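Local coordinates for protein TCR beta chain (Gallus gallus, PDB 6LIR) that pairs with the TCR alpha chain in the chicken T-cell receptor, which probably recognises antigen presented by MHC molecules, at residues Glu200-Phe205 / Gln211-Lys216; Pro5-Leu10 / His150-Trp155. All blocks are in the same frame, centred on the assembly; numbering follows the deposited sequence.

Interaction 1 (Glu200-Phe205 / Gln211-Lys216); sequences ECIANF and QQSIQK
The F-G hairpin of the constant immunoglobulin domain pairs C201, A203 and F205 of one strand with K216, I214 and Q212 of the next. Each of these pairs exchanges two backbone hydrogen bonds, as in A203 N to I214 O at 2.9 Å. The strand axes run antiparallel at 162°. In the non-hydrogen-bonded pairs between them, CA-H groups lean on carbonyl oxygens, with S213 CA 3.2 Å from A203 O.

F205 carries the apolar side of the contact. Its chi1 of 56° sets the ring between its own backbone N and carbonyl carbon, and from there the ring reaches over to the partner strand. Q212 CB sits over one face, 4.1 Å from the ring centroid, as a CH-pi contact, while I214 CG1 meets the edge in the ring plane, 3.6 Å from CE1. C201, A203, I214 and K216 share this side of the sheet with F205. It is the inner side of the sandwich: C201 is disulfide-bonded to C141 of the other sheet, and I214 packs on V121.

On the other side, S213 OG donates a short hydrogen bond to N204 OD1 (2.5 Å), lying in the plane of the amide carbonyl. Further along, Q215 CG lies 4.0 Å from I202 CG1 and 3.7 Å from E200 OE1. There the E200 and Q215 side chains run side by side, their carboxylate and amide planes 74° apart.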
ATOM      1  N   GLU B 200       1.403 -12.623  15.694  1.00 45.16           N
ATOM      2  CA  GLU B 200       2.551 -11.737  15.817  1.00 47.19           C
ATOM      3  C   GLU B 200       2.366 -10.541  14.899  1.00 44.24           C
ATOM      4  O   GLU B 200       2.201 -10.697  13.684  1.00 40.76           O
ATOM      5  CB  GLU B 200       3.835 -12.493  15.482  1.00 44.83           C
ATOM      6  CG  GLU B 200       5.084 -11.648  15.372  1.00 49.33           C
ATOM      7  CD  GLU B 200       6.337 -12.505  15.343  1.00 52.26           C
ATOM      8  OE1 GLU B 200       7.449 -11.949  15.470  1.00 54.65           O
ATOM      9  OE2 GLU B 200       6.203 -13.739  15.190  1.00 51.30           O
ATOM     10  N   CYS B 201       2.400  -9.352  15.483  1.00 39.09           N
ATOM     11  CA  CYS B 201       2.393  -8.103  14.744  1.00 42.37           C
ATOM     12  C   CYS B 201       3.784  -7.502  14.825  1.00 44.19           C
ATOM     13  O   CYS B 201       4.323  -7.339  15.923  1.00 43.12           O
ATOM     14  CB  CYS B 201       1.362  -7.127  15.315  1.00 42.15           C
ATOM     15  SG  CYS B 201       1.443  -5.485  14.556  1.00 54.54           S
ATOM     16  N   ILE B 202       4.346  -7.139  13.675  1.00 44.59           N
ATOM     17  CA  ILE B 202       5.716  -6.645  13.595  1.00 41.04           C
ATOM     18  C   ILE B 202       5.698  -5.242  13.005  1.00 44.46           C
ATOM     19  O   ILE B 202       5.078  -5.005  11.964  1.00 43.89           O
ATOM     20  CB  ILE B 202       6.601  -7.574  12.744  1.00 43.61           C
ATOM     21  CG1 ILE B 202       6.635  -8.983  13.336  1.00 49.55           C
ATOM     22  CG2 ILE B 202       8.013  -7.006  12.594  1.00 47.82           C
ATOM     23  CD1 ILE B 202       6.683 -10.071  12.282  1.00 52.00           C
ATOM     24  N   ALA B 203       6.421  -4.327  13.639  1.00 34.10           N
ATOM     25  CA  ALA B 203       6.581  -2.982  13.115  1.00 38.28           C
ATOM     26  C   ALA B 203       8.025  -2.826  12.664  1.00 41.18           C
ATOM     27  O   ALA B 203       8.949  -2.935  13.476  1.00 38.80           O
ATOM     28  CB  ALA B 203       6.221  -1.934  14.168  1.00 30.02           C
ATOM     29  N   ASN B 204       8.213  -2.574  11.374  1.00 38.00           N
ATOM     30  CA  ASN B 204       9.536  -2.368  10.803  1.00 42.59           C
ATOM     31  C   ASN B 204       9.716  -0.885  10.524  1.00 44.35           C
ATOM     32  O   ASN B 204       8.831  -0.248   9.942  1.00 42.95           O
ATOM     33  CB  ASN B 204       9.717  -3.196   9.528  1.00 40.60           C
ATOM     34  CG  ASN B 204       9.518  -4.683   9.767  1.00 39.15           C
ATOM     35  OD1 ASN B 204      10.252  -5.301  10.537  1.00 40.38           O
ATOM     36  ND2 ASN B 204       8.514  -5.261   9.119  1.00 44.23           N
ATOM     37  N   PHE B 205      10.855  -0.341  10.933  1.00 38.79           N
ATOM     38  CA  PHE B 205      11.115   1.084  10.792  1.00 37.91           C
ATOM     39  C   PHE B 205      12.619   1.281  10.649  1.00 39.87           C
ATOM     40  O   PHE B 205      13.383   0.315  10.559  1.00 42.21           O
ATOM     41  CB  PHE B 205      10.520   1.867  11.973  1.00 37.23           C
ATOM     42  CG  PHE B 205      10.992   1.395  13.321  1.00 38.46           C
ATOM     43  CD1 PHE B 205      10.351   0.351  13.971  1.00 38.39           C
ATOM     44  CD2 PHE B 205      12.065   2.007  13.946  1.00 42.33           C
ATOM     45  CE1 PHE B 205      10.782  -0.080  15.213  1.00 36.82           C
ATOM     46  CE2 PHE B 205      12.500   1.578  15.189  1.00 44.35           C
ATOM     47  CZ  PHE B 205      11.855   0.534  15.823  1.00 42.90           C
ATOM     48  N   GLN B 211      17.927  -0.464   9.908  1.00 57.33           N
ATOM     49  CA  GLN B 211      16.563  -0.971   9.953  1.00 60.49           C
ATOM     50  C   GLN B 211      16.335  -1.724  11.258  1.00 57.83           C
ATOM     51  O   GLN B 211      17.168  -2.541  11.664  1.00 55.27           O
ATOM     52  CB  GLN B 211      16.282  -1.872   8.750  1.00 59.31           C
ATOM     53  CG  GLN B 211      16.673  -1.242   7.417  1.00 63.32           C
ATOM     54  CD  GLN B 211      15.686  -1.554   6.307  1.00 74.70           C
ATOM     55  OE1 GLN B 211      14.835  -0.730   5.963  1.00 76.63           O
ATOM     56  NE2 GLN B 211      15.795  -2.750   5.738  1.00 76.04           N
ATOM     57  N   GLN B 212      15.214  -1.440  11.917  1.00 44.02           N
ATOM     58  CA  GLN B 212      14.884  -2.060  13.191  1.00 44.80           C
ATOM     59  C   GLN B 212      13.464  -2.597  13.146  1.00 44.11           C
ATOM     60  O   GLN B 212      12.652  -2.204  12.305  1.00 45.29           O
ATOM     61  CB  GLN B 212      14.998  -1.074  14.364  1.00 46.57           C
ATOM     62  CG  GLN B 212      16.360  -0.447  14.548  1.00 50.28           C
ATOM     63  CD  GLN B 212      16.477   0.319  15.855  1.00 54.48           C
ATOM     64  OE1 GLN B 212      15.775   0.032  16.829  1.00 48.06           O
ATOM     65  NE2 GLN B 212      17.372   1.302  15.882  1.00 56.64           N
ATOM     66  N   SER B 213      13.162  -3.485  14.093  1.00 42.20           N
ATOM     67  CA  SER B 213      11.839  -4.075  14.204  1.00 45.40           C
ATOM     68  C   SER B 213      11.443  -4.152  15.669  1.00 49.40           C
ATOM     69  O   SER B 213      12.288  -4.322  16.551  1.00 44.77           O
ATOM     70  CB  SER B 213      11.786  -5.490  13.609  1.00 45.02           C
ATOM     71  OG  SER B 213      12.086  -5.489  12.229  1.00 53.15           O
ATOM     72  N   ILE B 214      10.145  -4.033  15.915  1.00 39.52           N
ATOM     73  CA  ILE B 214       9.556  -4.354  17.205  1.00 38.42           C
ATOM     74  C   ILE B 214       8.518  -5.435  16.964  1.00 42.62           C
ATOM     75  O   ILE B 214       7.718  -5.337  16.026  1.00 40.32           O
ATOM     76  CB  ILE B 214       8.937  -3.117  17.879  1.00 44.30           C
ATOM     77  CG1 ILE B 214      10.022  -2.066  18.136  1.00 45.87           C
ATOM     78  CG2 ILE B 214       8.248  -3.502  19.177  1.00 40.21           C
ATOM     79  CD1 ILE B 214       9.494  -0.756  18.673  1.00 45.60           C
ATOM     80  N   GLN B 215       8.521  -6.457  17.809  1.00 47.74           N
ATOM     81  CA  GLN B 215       7.628  -7.592  17.640  1.00 46.52           C
ATOM     82  C   GLN B 215       6.719  -7.686  18.856  1.00 49.57           C
ATOM     83  O   GLN B 215       7.190  -7.638  19.996  1.00 51.19           O
ATOM     84  CB  GLN B 215       8.420  -8.891  17.454  1.00 52.99           C
ATOM     85  CG  GLN B 215       9.396  -8.870  16.275  1.00 53.17           C
ATOM     86  CD  GLN B 215      10.782  -8.360  16.653  1.00 56.00           C
ATOM     87  OE1 GLN B 215      11.456  -7.708  15.853  1.00 50.48           O
ATOM     88  NE2 GLN B 215      11.212  -8.659  17.874  1.00 48.84           N
ATOM     89  N   LYS B 216       5.423  -7.809  18.604  1.00 40.70           N
ATOM     90  CA  LYS B 216       4.429  -7.974  19.649  1.00 49.81           C
ATOM     91  C   LYS B 216       3.662  -9.257  19.386  1.00 41.18           C
ATOM     92  O   LYS B 216       3.339  -9.571  18.237  1.00 45.99           O
ATOM     93  CB  LYS B 216       3.473  -6.779  19.695  1.00 46.65           C
ATOM     94  CG  LYS B 216       3.013  -6.419  21.088  1.00 55.75           C
ATOM     95  CD  LYS B 216       4.174  -5.962  21.958  1.00 55.12           C
ATOM     96  CE  LYS B 216       3.788  -6.041  23.424  1.00 59.85           C
ATOM     97  NZ  LYS B 216       4.683  -5.262  24.319  1.00 66.49           N
TER

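Interaction 2 (Pro5-Leu10 / His150-Trp155); sequences PSILVL and HLNLVW
I7 rests the end of its side chain against H150 and N152, a small contact that crosses from the variable to the constant immunoglobulin domain. Its terminal methyl CD1 meets the edge of the imidazole in the ring plane, 3.6 Å from H150 ND1, with CG1 following at 3.8 Å from the same nitrogen. CD1 also lies 3.6 Å from N152 OD1, with the isoleucine and asparagine side chains passing each other and heading opposite ways. These are van der Waals contacts, and they bury H150 ND1 with no hydrogen-bonding partner, which probably carries some energetic cost.

The reach of I7 comes from its extended arm: CG1 stands opposite the carbonyl carbon (chi1 -62°) and CD1 continues straight on, with chi2 at 180°. With an alanine here, the imidazole edge and the N152 amide would probably be left without their shared apolar neighbour and the H150 ring freer to turn.

The next shell holds both partners in place. Q211 OE1, from the end of the constant-domain F-G hairpin, accepts hydrogen bonds from I7 N and also bonds with S6 OG, while F206 packs against the I7 and V9 side chains. The backbone of N152 is hydrogen-bonded to that of N204, and L151, turned away from I7, packs on A143, F146 and P119 within the constant domain. From the variable domain, R106, whose backbone bonds with those of S6 and L8, meets the H150 side chain.

Strand 7-11 is an outer strand of its variable-domain sheet and runs parallel to strand 100-110, whereas N152 begins strand 152-157, which lies between strands 160-162 and 198-207 of the constant domain.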
ATOM      1  N   PRO B   5      16.506  -1.347  -0.903  1.00 48.63           N
ATOM      2  CA  PRO B   5      16.202  -1.128   0.520  1.00 47.31           C
ATOM      3  C   PRO B   5      14.739  -0.776   0.755  1.00 48.55           C
ATOM      4  O   PRO B   5      14.102  -0.096  -0.050  1.00 39.56           O
ATOM      5  CB  PRO B   5      17.123   0.037   0.903  1.00 49.33           C
ATOM      6  CG  PRO B   5      18.219   0.002  -0.098  1.00 54.46           C
ATOM      7  CD  PRO B   5      17.598  -0.479  -1.373  1.00 48.84           C
ATOM      8  N   SER B   6      14.205  -1.279   1.870  1.00 41.38           N
ATOM      9  CA  SER B   6      12.812  -1.033   2.231  1.00 49.05           C
ATOM     10  C   SER B   6      12.590   0.416   2.660  1.00 47.14           C
ATOM     11  O   SER B   6      11.728   1.113   2.110  1.00 45.43           O
ATOM     12  CB  SER B   6      12.379  -2.001   3.336  1.00 52.78           C
ATOM     13  OG  SER B   6      12.518  -1.410   4.616  1.00 62.12           O
ATOM     14  N   ILE B   7      13.336   0.880   3.662  1.00 49.19           N
ATOM     15  CA  ILE B   7      13.113   2.188   4.270  1.00 47.26           C
ATOM     16  C   ILE B   7      14.457   2.855   4.523  1.00 50.67           C
ATOM     17  O   ILE B   7      15.413   2.205   4.964  1.00 46.04           O
ATOM     18  CB  ILE B   7      12.330   2.076   5.597  1.00 50.63           C
ATOM     19  CG1 ILE B   7      10.940   1.481   5.377  1.00 48.81           C
ATOM     20  CG2 ILE B   7      12.225   3.437   6.278  1.00 46.96           C
ATOM     21  CD1 ILE B   7      10.132   1.360   6.649  1.00 50.45           C
ATOM     22  N   LEU B   8      14.527   4.157   4.251  1.00 52.27           N
ATOM     23  CA  LEU B   8      15.707   4.954   4.551  1.00 50.93           C
ATOM     24  C   LEU B   8      15.274   6.323   5.055  1.00 50.81           C
ATOM     25  O   LEU B   8      14.363   6.938   4.497  1.00 51.14           O
ATOM     26  CB  LEU B   8      16.600   5.107   3.316  1.00 50.20           C
ATOM     27  CG  LEU B   8      17.987   5.718   3.530  1.00 56.00           C
ATOM     28  CD1 LEU B   8      18.869   4.793   4.355  1.00 51.85           C
ATOM     29  CD2 LEU B   8      18.634   6.020   2.193  1.00 56.41           C
ATOM     30  N   VAL B   9      15.937   6.798   6.107  1.00 41.05           N
ATOM     31  CA  VAL B   9      15.688   8.122   6.664  1.00 45.58           C
ATOM     32  C   VAL B   9      17.006   8.879   6.703  1.00 49.87           C
ATOM     33  O   VAL B   9      17.995   8.384   7.256  1.00 50.70           O
ATOM     34  CB  VAL B   9      15.067   8.058   8.070  1.00 44.11           C
ATOM     35  CG1 VAL B   9      14.764   9.462   8.566  1.00 47.59           C
ATOM     36  CG2 VAL B   9      13.810   7.202   8.060  1.00 42.85           C
ATOM     37  N   LEU B  10      17.019  10.079   6.131  1.00 50.05           N
ATOM     38  CA  LEU B  10      18.227  10.882   6.048  1.00 57.24           C
ATOM     39  C   LEU B  10      18.028  12.216   6.752  1.00 59.42           C
ATOM     40  O   LEU B  10      16.903  12.684   6.947  1.00 59.38           O
ATOM     41  CB  LEU B  10      18.626  11.144   4.590  1.00 61.15           C
ATOM     42  CG  LEU B  10      18.931   9.939   3.709  1.00 57.38           C
ATOM     43  CD1 LEU B  10      19.292  10.417   2.321  1.00 51.68           C
ATOM     44  CD2 LEU B  10      20.052   9.109   4.316  1.00 53.96           C
ATOM     45  N   HIS B 150       6.462   7.357   8.008  1.00 66.28           N
ATOM     46  CA  HIS B 150       6.522   6.069   7.327  1.00 66.99           C
ATOM     47  C   HIS B 150       6.956   4.951   8.262  1.00 64.96           C
ATOM     48  O   HIS B 150       7.962   5.068   8.968  1.00 59.13           O
ATOM     49  CB  HIS B 150       7.435   6.088   6.108  1.00 70.93           C
ATOM     50  CG  HIS B 150       7.173   4.946   5.178  1.00 75.31           C
ATOM     51  ND1 HIS B 150       7.924   3.790   5.186  1.00 77.07           N
ATOM     52  CD2 HIS B 150       6.218   4.767   4.234  1.00 82.89           C
ATOM     53  CE1 HIS B 150       7.456   2.956   4.274  1.00 76.55           C
ATOM     54  NE2 HIS B 150       6.423   3.527   3.679  1.00 80.97           N
ATOM     55  N   LEU B 151       6.203   3.857   8.227  1.00 58.75           N
ATOM     56  CA  LEU B 151       6.453   2.680   9.039  1.00 53.44           C
ATOM     57  C   LEU B 151       5.678   1.530   8.417  1.00 50.45           C
ATOM     58  O   LEU B 151       4.610   1.736   7.837  1.00 51.46           O
ATOM     59  CB  LEU B 151       6.026   2.926  10.490  1.00 49.84           C
ATOM     60  CG  LEU B 151       6.059   1.806  11.522  1.00 47.79           C
ATOM     61  CD1 LEU B 151       6.409   2.414  12.857  1.00 47.63           C
ATOM     62  CD2 LEU B 151       4.715   1.092  11.599  1.00 49.64           C
ATOM     63  N   ASN B 152       6.227   0.324   8.520  1.00 46.74           N
ATOM     64  CA  ASN B 152       5.574  -0.858   7.981  1.00 48.67           C
ATOM     65  C   ASN B 152       5.101  -1.748   9.118  1.00 45.82           C
ATOM     66  O   ASN B 152       5.835  -1.979  10.084  1.00 45.77           O
ATOM     67  CB  ASN B 152       6.520  -1.646   7.072  1.00 48.36           C
ATOM     68  CG  ASN B 152       6.584  -1.083   5.671  1.00 59.70           C
ATOM     69  OD1 ASN B 152       7.664  -0.783   5.160  1.00 66.39           O
ATOM     70  ND2 ASN B 152       5.424  -0.935   5.037  1.00 55.34           N
ATOM     71  N   LEU B 153       3.877  -2.256   8.986  1.00 40.10           N
ATOM     72  CA  LEU B 153       3.270  -3.143   9.972  1.00 39.60           C
ATOM     73  C   LEU B 153       2.825  -4.412   9.260  1.00 42.95           C
ATOM     74  O   LEU B 153       2.050  -4.343   8.301  1.00 44.91           O
ATOM     75  CB  LEU B 153       2.081  -2.448  10.645  1.00 43.43           C
ATOM     76  CG  LEU B 153       1.724  -2.734  12.102  1.00 50.17           C
ATOM     77  CD1 LEU B 153       2.898  -2.468  13.021  1.00 40.11           C
ATOM     78  CD2 LEU B 153       0.526  -1.885  12.509  1.00 49.15           C
ATOM     79  N   VAL B 154       3.292  -5.569   9.734  1.00 39.34           N
ATOM     80  CA  VAL B 154       2.928  -6.844   9.132  1.00 37.48           C
ATOM     81  C   VAL B 154       2.541  -7.827  10.225  1.00 42.16           C
ATOM     82  O   VAL B 154       2.874  -7.654  11.399  1.00 42.55           O
ATOM     83  CB  VAL B 154       4.065  -7.434   8.265  1.00 44.78           C
ATOM     84  CG1 VAL B 154       4.309  -6.571   7.039  1.00 40.90           C
ATOM     85  CG2 VAL B 154       5.335  -7.588   9.088  1.00 40.79           C
ATOM     86  N   TRP B 155       1.853  -8.889   9.814  1.00 37.52           N
ATOM     87  CA  TRP B 155       1.457  -9.962  10.712  1.00 37.10           C
ATOM     88  C   TRP B 155       2.182 -11.252  10.357  1.00 42.08           C
ATOM     89  O   TRP B 155       2.356 -11.572   9.177  1.00 39.12           O
ATOM     90  CB  TRP B 155      -0.052 -10.207  10.644  1.00 42.28           C
ATOM     91  CG  TRP B 155      -0.897  -9.158  11.289  1.00 38.65           C
ATOM     92  CD1 TRP B 155      -1.449  -8.065  10.687  1.00 40.68           C
ATOM     93  CD2 TRP B 155      -1.318  -9.121  12.656  1.00 41.10           C
ATOM     94  NE1 TRP B 155      -2.182  -7.341  11.600  1.00 39.90           N
ATOM     95  CE2 TRP B 155      -2.115  -7.968  12.816  1.00 41.90           C
ATOM     96  CE3 TRP B 155      -1.095  -9.947  13.763  1.00 38.01           C
ATOM     97  CZ2 TRP B 155      -2.690  -7.622  14.036  1.00 42.55           C
ATOM     98  CZ3 TRP B 155      -1.664  -9.601  14.974  1.00 41.59           C
ATOM     99  CH2 TRP B 155      -2.454  -8.449  15.101  1.00 40.01           C
TER

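In the fold
Interaction 1 lies inside one domain and interaction 2 between two, yet strands 198-207 and 152-157 are sheet neighbours, and I202 N probably bonds to V154 O across them. The contact of 200-205 with 211-216 buries 530 Å², with a regular backbone network, a sandwich-facing side and a more exposed, mostly polar side on which I202 is nonetheless buried. That of 5-10 with 150-155 buries 128 Å², a partly buried patch in which one buried isoleucine is set against two partly exposed polar side chains. Q211, near the start of the hairpin's second strand, links the two contacts, so the hairpin end also helps join the variable domain to the constant one.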